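Beta-galactosidase (Streptococcus pneumoniae, PDB 4CUA) hydrolyses terminal beta-D-galactosyl residues, while the module described here is a calcium-holding carbohydrate-binding module that probably recognises sugars. Local coordinates at residues Leu79-His84 against Thr174-Phe179; Tyr95-Tyr100 against Ile158-Val163; Leu134-Gln139 against Asn146-Asp151. One frame throughout, in Å; residues are numbered along the deposited sequence. Where two conformers were deposited one is given.

Contact 1: residues Leu79-His84 against Thr174-Phe179. With CA (calcium ion), chain C.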
loop_
_atom_site.group_PDB
_atom_site.type_symbol
_atom_site.label_atom_id
_atom_site.label_comp_id
_atom_site.label_asym_id
_atom_site.label_seq_id
_atom_site.Cartn_x
_atom_site.Cartn_y
_atom_site.Cartn_z
ATOM N N LEU A 79 9.496 3.863 0.657
ATOM C CA LEU A 79 8.359 3.094 1.143
ATOM C C LEU A 79 8.868 2.030 2.023
ATOM O O LEU A 79 9.828 1.381 1.725
ATOM C CB LEU A 79 7.676 2.450 -0.052
ATOM C CG LEU A 79 6.490 1.500 0.259
ATOM C CD1 LEU A 79 5.313 2.190 0.937
ATOM C CD2 LEU A 79 6.072 0.695 -0.994
ATOM N N SER A 80 8.195 1.812 3.159
ATOM C CA SER A 80 8.513 0.680 4.017
ATOM C C SER A 80 7.251 -0.154 4.197
ATOM O O SER A 80 6.183 0.383 4.373
ATOM C CB SER A 80 8.996 1.136 5.394
ATOM O OG SER A 80 10.114 1.983 5.302
ATOM N N VAL A 81 7.427 -1.476 4.163
ATOM C CA VAL A 81 6.293 -2.411 4.236
ATOM C C VAL A 81 6.608 -3.527 5.184
ATOM O O VAL A 81 7.560 -4.284 5.013
ATOM C CB VAL A 81 5.986 -3.029 2.877
ATOM C CG1 VAL A 81 4.737 -3.928 2.943
ATOM C CG2 VAL A 81 5.828 -1.992 1.817
ATOM N N GLY A 82 5.754 -3.666 6.179
ATOM C CA GLY A 82 5.843 -4.754 7.135
ATOM C C GLY A 82 5.003 -5.926 6.668
ATOM O O GLY A 82 3.806 -5.945 6.887
ATOM N N PHE A 83 5.625 -6.878 6.026
ATOM C CA PHE A 83 4.914 -8.080 5.628
ATOM C C PHE A 83 4.628 -8.972 6.814
ATOM O O PHE A 83 5.480 -9.167 7.706
ATOM C CB PHE A 83 5.710 -8.824 4.532
ATOM C CG PHE A 83 5.812 -8.059 3.250
ATOM C CD1 PHE A 83 4.695 -7.882 2.444
ATOM C CD2 PHE A 83 7.004 -7.446 2.854
ATOM C CE1 PHE A 83 4.788 -7.144 1.266
ATOM C CE2 PHE A 83 7.082 -6.699 1.698
ATOM C CZ PHE A 83 5.976 -6.547 0.898
ATOM N N HIS A 84 3.480 -9.642 6.789
ATOM C CA HIS A 84 3.080 -10.601 7.774
ATOM C C HIS A 84 2.932 -11.971 7.140
ATOM O O HIS A 84 2.642 -12.062 5.988
ATOM C CB HIS A 84 1.792 -10.113 8.492
ATOM C CG HIS A 84 0.936 -11.213 9.050
ATOM N ND1 HIS A 84 0.080 -11.927 8.266
ATOM C CD2 HIS A 84 0.859 -11.754 10.286
ATOM C CE1 HIS A 84 -0.534 -12.847 8.989
ATOM N NE2 HIS A 84 -0.084 -12.767 10.227
ATOM N N THR A 174 1.047 -5.726 7.602
ATOM C CA THR A 174 0.518 -5.126 8.858
ATOM C C THR A 174 0.567 -3.570 8.848
ATOM O O THR A 174 -0.306 -2.950 9.392
ATOM C CB THR A 174 1.179 -5.687 10.090
ATOM O OG1 THR A 174 0.595 -5.069 11.246
ATOM C CG2 THR A 174 2.647 -5.560 10.133
ATOM N N GLU A 175 1.560 -3.015 8.165
ATOM C CA GLU A 175 1.734 -1.544 8.134
ATOM C C GLU A 175 2.638 -1.199 7.001
ATOM O O GLU A 175 3.579 -1.925 6.723
ATOM C CB GLU A 175 2.320 -1.078 9.490
ATOM C CG GLU A 175 2.213 0.418 9.769
ATOM C CD GLU A 175 0.855 0.945 10.091
ATOM O OE1 GLU A 175 -0.139 0.195 10.135
ATOM O OE2 GLU A 175 0.730 2.201 10.335
ATOM N N VAL A 176 2.357 -0.023 6.408
ATOM C CA VAL A 176 3.306 0.630 5.531
ATOM C C VAL A 176 3.676 1.950 6.163
ATOM O O VAL A 176 2.909 2.476 6.979
ATOM C CB VAL A 176 2.763 0.883 4.128
ATOM C CG1 VAL A 176 2.268 -0.439 3.522
ATOM C CG2 VAL A 176 1.665 1.938 4.114
ATOM N N GLN A 177 4.860 2.464 5.828
ATOM C CA GLN A 177 5.256 3.814 6.248
ATOM C C GLN A 177 5.990 4.514 5.089
ATOM O O GLN A 177 6.838 3.916 4.425
ATOM C CB GLN A 177 6.162 3.757 7.483
ATOM C CG GLN A 177 5.436 3.094 8.642
ATOM C CD GLN A 177 6.301 3.060 9.925
ATOM O OE1 GLN A 177 7.509 2.923 9.887
ATOM N NE2 GLN A 177 5.645 3.183 11.021
ATOM N N ILE A 178 5.617 5.768 4.881
ATOM C CA ILE A 178 6.244 6.613 3.872
ATOM C C ILE A 178 6.648 7.912 4.585
ATOM O O ILE A 178 5.833 8.464 5.335
ATOM C CB ILE A 178 5.278 6.928 2.716
ATOM C CG1 ILE A 178 4.822 5.629 2.056
ATOM C CG2 ILE A 178 5.990 7.730 1.619
ATOM C CD1 ILE A 178 3.690 5.875 1.073
ATOM N N PHE A 179 7.893 8.357 4.324
ATOM C CA PHE A 179 8.408 9.586 4.989
ATOM C C PHE A 179 8.741 10.704 4.013
ATOM O O PHE A 179 9.247 10.471 2.915
ATOM C CB PHE A 179 9.621 9.238 5.829
ATOM C CG PHE A 179 9.355 8.173 6.844
ATOM C CD1 PHE A 179 8.798 8.491 8.054
ATOM C CD2 PHE A 179 9.575 6.831 6.548
ATOM C CE1 PHE A 179 8.526 7.505 8.976
ATOM C CE2 PHE A 179 9.301 5.836 7.485
ATOM C CZ PHE A 179 8.761 6.191 8.701
HETATM CA CA CA C . -1.381 -1.553 10.944
HETATM O O HOH W 1 9.995 4.272 4.097
HETATM O O HOH W 2 9.682 1.927 8.646
#
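S80 and Q177 form an antiparallel hydrogen-bonded pair in which each peptide both donates and accepts. The bond from S80 N to Q177 O, 2.8 Å long, comes in close to the line of the carbonyl, whereas the return bond from Q177 N reaches S80 O at 25° from its carbonyl plane. V176 CA adds a CH...O contact of 3.1 Å to that same S80 O. In one of its two deposited conformers, S80 turns OG back beside its own N and hands a proton to a water that in turn donates to Q177 O, with H147 as a further partner of the hydroxyl.

L79 works on the face of V81 and V176. With CG anti to its backbone N (chi1 176°), the L79 and I178 side chains cross obliquely, L79 CD1 meeting I178 CG1 at 3.6 Å. V81 CG2 and V176 CG1, 4.2 Å apart, continue this apolar face.

T174 links the pairing to the metal. Its N donates to G82 O (2.9 Å), its CG2 comes within 3.5 Å of G82 O, and its own carbonyl oxygen binds the calcium ion at 2.4 Å. E175 OE1 is a second ligand of the calcium, at 2.3 Å; the E175 carboxylate also has K37 as a partner. N33, D36, L38 and N47 complete the site, so the T174-E175 corner supplies two of the six calcium ligands.

The far edge of strand 70-83 is bonded to strand 145-155, L79 to F148 and V81 to N146. Beneath the apolar face, L79 rests on I158 and I160 of strand 157-163, and V176 and I178 on V63 of strand 58-67, inside the beta sandwich.

Contact 2: residues Tyr95-Tyr100 against Ile158-Val163. With EDO (1,2-ethanediol), chain E.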
loop_
_atom_site.group_PDB
_atom_site.type_symbol
_atom_site.label_atom_id
_atom_site.label_comp_id
_atom_site.label_asym_id
_atom_site.label_seq_id
_atom_site.Cartn_x
_atom_site.Cartn_y
_atom_site.Cartn_z
ATOM N N TYR A 95 6.635 -8.125 -7.137
ATOM C CA TYR A 95 5.981 -6.830 -6.935
ATOM C C TYR A 95 6.537 -5.761 -7.828
ATOM O O TYR A 95 7.634 -5.886 -8.408
ATOM C CB TYR A 95 6.150 -6.366 -5.444
ATOM C CG TYR A 95 7.626 -6.136 -5.124
ATOM C CD1 TYR A 95 8.429 -7.154 -4.701
ATOM C CD2 TYR A 95 8.181 -4.892 -5.265
ATOM C CE1 TYR A 95 9.802 -6.958 -4.460
ATOM C CE2 TYR A 95 9.540 -4.699 -5.031
ATOM C CZ TYR A 95 10.308 -5.731 -4.607
ATOM O OH TYR A 95 11.688 -5.507 -4.398
ATOM N N VAL A 96 5.796 -4.703 -7.976
ATOM C CA VAL A 96 6.217 -3.509 -8.651
ATOM C C VAL A 96 5.743 -2.344 -7.800
ATOM O O VAL A 96 4.587 -2.301 -7.372
ATOM C CB VAL A 96 5.562 -3.339 -10.017
ATOM C CG1 VAL A 96 5.949 -2.032 -10.667
ATOM C CG2 VAL A 96 5.965 -4.523 -10.881
ATOM N N ILE A 97 6.620 -1.384 -7.556
ATOM C CA ILE A 97 6.241 -0.137 -6.907
ATOM C C ILE A 97 6.028 0.957 -7.950
ATOM O O ILE A 97 6.895 1.169 -8.847
ATOM C CB ILE A 97 7.296 0.307 -5.854
ATOM C CG1 ILE A 97 7.450 -0.756 -4.781
ATOM C CG2 ILE A 97 6.953 1.652 -5.257
ATOM C CD1 ILE A 97 8.616 -0.594 -3.848
ATOM N N GLU A 98 4.903 1.641 -7.866
ATOM C CA GLU A 98 4.408 2.547 -8.903
ATOM C C GLU A 98 3.941 3.837 -8.317
ATOM O O GLU A 98 3.526 3.857 -7.156
ATOM C CB GLU A 98 3.230 1.855 -9.638
ATOM C CG GLU A 98 3.705 0.656 -10.416
ATOM C CD GLU A 98 2.590 -0.224 -10.973
ATOM O OE1 GLU A 98 1.582 -0.515 -10.288
ATOM O OE2 GLU A 98 2.750 -0.650 -12.124
ATOM N N TYR A 99 3.939 4.912 -9.112
ATOM C CA TYR A 99 3.450 6.185 -8.714
ATOM C C TYR A 99 2.470 6.767 -9.697
ATOM O O TYR A 99 2.559 6.454 -10.924
ATOM C CB TYR A 99 4.614 7.200 -8.443
ATOM C CG TYR A 99 5.390 7.659 -9.648
ATOM C CD1 TYR A 99 6.369 6.854 -10.218
ATOM C CD2 TYR A 99 5.155 8.894 -10.179
ATOM C CE1 TYR A 99 7.094 7.264 -11.383
ATOM C CE2 TYR A 99 5.880 9.330 -11.279
ATOM C CZ TYR A 99 6.840 8.505 -11.833
ATOM O OH TYR A 99 7.542 8.908 -12.994
ATOM N N TYR A 100 1.564 7.580 -9.204
ATOM C CA TYR A 100 0.452 8.065 -9.966
ATOM C C TYR A 100 0.925 9.264 -10.816
ATOM O O TYR A 100 1.489 10.244 -10.311
ATOM C CB TYR A 100 -0.701 8.425 -9.072
ATOM C CG TYR A 100 -1.946 8.887 -9.788
ATOM C CD1 TYR A 100 -2.848 7.966 -10.276
ATOM C CD2 TYR A 100 -2.177 10.213 -10.087
ATOM C CE1 TYR A 100 -3.966 8.360 -10.954
ATOM C CE2 TYR A 100 -3.328 10.616 -10.744
ATOM C CZ TYR A 100 -4.207 9.670 -11.239
ATOM O OH TYR A 100 -5.355 10.091 -11.936
ATOM N N ILE A 158 1.339 6.562 -4.213
ATOM C CA ILE A 158 2.127 5.456 -4.624
ATOM C C ILE A 158 1.411 4.205 -4.217
ATOM O O ILE A 158 0.588 4.257 -3.298
ATOM C CB ILE A 158 3.603 5.500 -4.153
ATOM C CG1 ILE A 158 3.672 5.307 -2.630
ATOM C CG2 ILE A 158 4.236 6.796 -4.670
ATOM C CD1 ILE A 158 5.005 4.809 -2.134
ATOM N N ARG A 159 1.740 3.131 -4.891
ATOM C CA ARG A 159 1.248 1.810 -4.545
ATOM C C ARG A 159 2.276 0.736 -4.809
ATOM O O ARG A 159 3.236 0.914 -5.604
ATOM C CB ARG A 159 -0.047 1.449 -5.260
ATOM C CG ARG A 159 0.103 1.108 -6.744
ATOM C CD ARG A 159 -1.273 0.973 -7.381
ATOM N NE ARG A 159 -1.086 0.522 -8.760
ATOM C CZ ARG A 159 -2.123 0.344 -9.588
ATOM N NH1 ARG A 159 -3.369 0.506 -9.160
ATOM N NH2 ARG A 159 -1.874 -0.046 -10.819
ATOM N N ILE A 160 2.123 -0.372 -4.116
ATOM C CA ILE A 160 2.881 -1.557 -4.328
ATOM C C ILE A 160 1.903 -2.644 -4.827
ATOM O O ILE A 160 0.966 -2.979 -4.187
ATOM C CB ILE A 160 3.783 -1.942 -3.114
ATOM C CG1 ILE A 160 4.624 -3.134 -3.434
ATOM C CG2 ILE A 160 2.942 -2.158 -1.842
ATOM C CD1 ILE A 160 5.647 -3.528 -2.386
ATOM N N ARG A 161 2.207 -3.163 -6.020
ATOM C CA ARG A 161 1.340 -4.121 -6.736
ATOM C C ARG A 161 2.041 -5.456 -6.729
ATOM O O ARG A 161 3.220 -5.598 -7.171
ATOM C CB ARG A 161 1.110 -3.580 -8.141
ATOM C CG ARG A 161 0.218 -4.498 -8.992
ATOM C CD ARG A 161 -0.272 -3.785 -10.204
ATOM N NE ARG A 161 0.782 -3.141 -10.990
ATOM C CZ ARG A 161 1.599 -3.756 -11.830
ATOM N NH1 ARG A 161 1.490 -5.056 -12.084
ATOM N NH2 ARG A 161 2.500 -3.032 -12.463
HETATM N N MSE A 162 1.362 -6.470 -6.196
HETATM C CA MSE A 162 2.005 -7.657 -5.696
HETATM C C MSE A 162 1.327 -8.963 -6.057
HETATM O O MSE A 162 0.105 -9.035 -6.008
HETATM C CB MSE A 162 1.961 -7.662 -4.155
HETATM C CG MSE A 162 2.720 -6.449 -3.597
HETATM SE SE MSE A 162 2.349 -6.208 -1.680
HETATM C CE MSE A 162 0.470 -5.697 -1.824
ATOM N N VAL A 163 2.089 -9.963 -6.443
ATOM C CA VAL A 163 1.517 -11.284 -6.715
ATOM C C VAL A 163 1.822 -12.199 -5.567
ATOM O O VAL A 163 2.993 -12.314 -5.116
ATOM C CB VAL A 163 2.093 -11.881 -8.011
ATOM C CG1 VAL A 163 1.368 -13.186 -8.288
ATOM C CG2 VAL A 163 1.877 -10.951 -9.172
HETATM C C1 EDO E . -6.241 -0.208 -8.138
HETATM O O1 EDO E . -7.499 -0.673 -7.982
HETATM C C2 EDO E . -5.828 0.393 -6.732
HETATM O O2 EDO E . -4.500 0.369 -6.658
HETATM O O HOH W 3 0.057 -0.421 -13.390
#
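V96 and R161, like E98 and R159, are hydrogen-bonded pairs of an antiparallel strand ladder in the beta sandwich of this galactose-binding-like module. The backbone bonds run both ways in each pair, the one from R161 N to V96 O spanning 2.9 Å. CH...O contacts fill the steps between, as from Y95 CA to R161 O at 3.0 Å.

Apolar contacts gather on the other face. I97 CG1 meets I160 CG1 at 3.9 Å, the two side chains crossing, and Y95 CB sits against CG of selenomethionine M162. L79 and F148 close over I97, placing it in the core.

On the opposite face E98, R159 and R161 form a salt-bridge network, the carboxylate lying between two guanidinium groups. R161 NE (2.8 Å) and R159 NE (3.2 Å) both donate to E98 OE1, the first on its syn side and the second on its anti side, from opposite faces of the carboxylate plane. E98 has a second conformer, and the 2.4 Å between OE2 and R161 NH2 is too short to be taken literally. The bend of R161 at chi3 (52°) brings its NE round to the acid. E58 is a second acidic partner of R161, and W128 makes a cation-pi contact with R159. R159 NH1 donates to O2 of a bound ethanediol, probably from the crystallisation liquor.

V96 CB lies over one face of the R161 guanidinium, 3.9 Å from NH2.

Contact 3: residues Leu134-Gln139 against Asn146-Asp151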
loop_
_atom_site.group_PDB
_atom_site.type_symbol
_atom_site.label_atom_id
_atom_site.label_comp_id
_atom_site.label_asym_id
_atom_site.label_seq_id
_atom_site.Cartn_x
_atom_site.Cartn_y
_atom_site.Cartn_z
ATOM N N LEU A 134 15.142 1.677 -8.137
ATOM C CA LEU A 134 14.727 1.008 -6.925
ATOM C C LEU A 134 15.872 0.346 -6.210
ATOM O O LEU A 134 16.645 -0.425 -6.789
ATOM C CB LEU A 134 13.670 -0.048 -7.236
ATOM C CG LEU A 134 13.095 -0.758 -5.984
ATOM C CD1 LEU A 134 12.307 0.139 -5.046
ATOM C CD2 LEU A 134 12.196 -1.915 -6.512
ATOM N N LYS A 135 15.925 0.586 -4.911
ATOM C CA LYS A 135 16.749 -0.169 -4.024
ATOM C C LYS A 135 15.771 -0.891 -3.086
ATOM O O LYS A 135 14.921 -0.245 -2.503
ATOM C CB LYS A 135 17.688 0.706 -3.211
ATOM C CG LYS A 135 18.618 1.589 -4.038
ATOM C CD LYS A 135 19.699 2.217 -3.154
ATOM C CE LYS A 135 20.743 2.931 -4.014
ATOM N NZ LYS A 135 20.181 4.189 -4.576
ATOM N N ALA A 136 15.954 -2.183 -2.989
ATOM C CA ALA A 136 14.996 -3.056 -2.270
ATOM C C ALA A 136 15.793 -4.113 -1.568
ATOM O O ALA A 136 16.923 -4.435 -1.950
ATOM C CB ALA A 136 14.069 -3.721 -3.265
ATOM N N PRO A 137 15.187 -4.758 -0.574
ATOM C CA PRO A 137 15.807 -5.948 -0.065
ATOM C C PRO A 137 16.027 -7.025 -1.117
ATOM O O PRO A 137 15.233 -7.192 -2.023
ATOM C CB PRO A 137 14.799 -6.458 1.016
ATOM C CG PRO A 137 13.812 -5.370 1.219
ATOM C CD PRO A 137 13.848 -4.509 -0.012
ATOM N N ALA A 138 17.095 -7.816 -0.969
ATOM C CA ALA A 138 17.368 -8.897 -1.934
ATOM C C ALA A 138 16.312 -9.975 -1.860
ATOM O O ALA A 138 15.964 -10.609 -2.856
ATOM C CB ALA A 138 18.773 -9.494 -1.692
ATOM N N GLN A 139 15.737 -10.160 -0.665
ATOM C CA GLN A 139 14.526 -10.958 -0.518
ATOM C C GLN A 139 13.619 -10.328 0.504
ATOM O O GLN A 139 14.051 -9.910 1.574
ATOM C CB GLN A 139 14.824 -12.371 -0.106
ATOM C CG GLN A 139 15.725 -12.524 1.059
ATOM C CD GLN A 139 16.639 -13.732 0.908
ATOM O OE1 GLN A 139 16.337 -14.704 0.189
ATOM N NE2 GLN A 139 17.773 -13.674 1.600
ATOM N N ASN A 146 10.191 -3.805 5.701
ATOM C CA ASN A 146 11.072 -3.979 4.522
ATOM C C ASN A 146 11.170 -2.631 3.856
ATOM O O ASN A 146 10.176 -2.034 3.496
ATOM C CB ASN A 146 10.443 -4.977 3.522
ATOM C CG ASN A 146 10.520 -6.416 3.982
ATOM O OD1 ASN A 146 11.099 -7.249 3.297
ATOM N ND2 ASN A 146 9.945 -6.755 5.156
ATOM N N HIS A 147 12.393 -2.122 3.682
ATOM C CA HIS A 147 12.583 -0.753 3.224
ATOM C C HIS A 147 12.973 -0.675 1.753
ATOM O O HIS A 147 13.823 -1.423 1.316
ATOM C CB HIS A 147 13.710 -0.121 4.064
ATOM C CG HIS A 147 13.424 -0.124 5.507
ATOM N ND1 HIS A 147 12.455 0.657 6.053
ATOM C CD2 HIS A 147 13.928 -0.859 6.506
ATOM C CE1 HIS A 147 12.385 0.435 7.355
ATOM N NE2 HIS A 147 13.287 -0.458 7.658
ATOM N N PHE A 148 12.301 0.208 1.056
ATOM C CA PHE A 148 12.493 0.519 -0.355
ATOM C C PHE A 148 12.810 1.991 -0.531
ATOM O O PHE A 148 12.319 2.841 0.195
ATOM C CB PHE A 148 11.191 0.229 -1.150
ATOM C CG PHE A 148 10.682 -1.163 -1.002
ATOM C CD1 PHE A 148 11.143 -2.211 -1.766
ATOM C CD2 PHE A 148 9.692 -1.437 -0.056
ATOM C CE1 PHE A 148 10.646 -3.501 -1.616
ATOM C CE2 PHE A 148 9.195 -2.724 0.082
ATOM C CZ PHE A 148 9.652 -3.762 -0.699
ATOM N N SER A 149 13.724 2.286 -1.479
ATOM C CA SER A 149 14.023 3.656 -1.839
ATOM C C SER A 149 14.175 3.716 -3.364
ATOM O O SER A 149 14.459 2.697 -3.995
ATOM C CB SER A 149 15.256 4.187 -1.109
ATOM O OG SER A 149 16.425 3.497 -1.462
ATOM N N PHE A 150 13.887 4.876 -3.882
ATOM C CA PHE A 150 13.802 5.091 -5.320
ATOM C C PHE A 150 13.926 6.566 -5.612
ATOM O O PHE A 150 13.935 7.454 -4.739
ATOM C CB PHE A 150 12.493 4.472 -5.894
ATOM C CG PHE A 150 11.277 4.762 -5.084
ATOM C CD1 PHE A 150 10.617 5.940 -5.216
ATOM C CD2 PHE A 150 10.809 3.807 -4.151
ATOM C CE1 PHE A 150 9.488 6.249 -4.442
ATOM C CE2 PHE A 150 9.707 4.115 -3.366
ATOM C CZ PHE A 150 9.067 5.315 -3.497
ATOM N N ASP A 151 14.103 6.884 -6.903
ATOM C CA ASP A 151 14.199 8.271 -7.269
ATOM C C ASP A 151 12.973 9.073 -6.829
ATOM O O ASP A 151 11.838 8.659 -7.011
ATOM C CB ASP A 151 14.365 8.405 -8.787
ATOM C CG ASP A 151 15.677 7.848 -9.309
ATOM O OD1 ASP A 151 16.732 7.827 -8.596
ATOM O OD2 ASP A 151 15.648 7.363 -10.471
HETATM O O HOH W 4 17.643 5.482 -3.353
#
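K135 and S149 are joined by two backbone hydrogen bonds, a single antiparallel bridge between an irregular segment and a strand. K135 N donates to S149 O over 2.7 Å and is almost straight (175° at the hydrogen), while S149 N returns a 3.0 Å bond to K135 O in the carbonyl plane. Both oxygens also take a CH...O contact, from L134 CA and F148 CA respectively.

The same two residues meet through their side chains on the outer side. S149 OG lies 3.5 Å from K135 CB, alongside the start of the lysine chain. That chain runs extended and bends only at chi4 (73°), where NZ turns back to donate to a water that is also hydrogen-bonded to S149 OG.

Apolar contacts fill the inner side. The F148 ring takes A136 CB at its edge, near the ring plane, 3.6 Å from CD1. P137 CD comes in at 3.7 Å from F148 CE1, the two side chains crossing at about a right angle. L134 CD1 touches both aromatic residues of the strand: it is 4.1 Å from F148 CB and equally far from F150 CD2, which it meets at the ring edge.

Further along, P137 CG rests near the amide of N146, whose ND2 is hydrogen-bonded to K141 O. Y95 and I97 of strand 94-100 flank L134 and F148, and strand 70-83 bonds to the other edge of 146-151. A loop thus lies against the edge of a strand and closes one border of the core, in a beta sandwich of the galactose-binding-domain type.

How the contacts relate
From the N terminus, the chain enters contact 1 at 79-84, contact 2 at 95-100 and contact 3 at 134-139. It closes them in reverse order: the short loop of contact 3 at 146-151, contact 2 at 158-163, and contact 1 at 174-179. The three are nested, contact 3 innermost, and none cross. Contacts 1 and 3 are joined through strand 70-83, which lies between strands 172-177 and 145-155. Contact 2 packs against both through the core: I97 meets L79 of contact 1 and both L134 and F148 of contact 3. Contact 1 carries the calcium site, while contact 2 lies across the core from contacts 1 and 3.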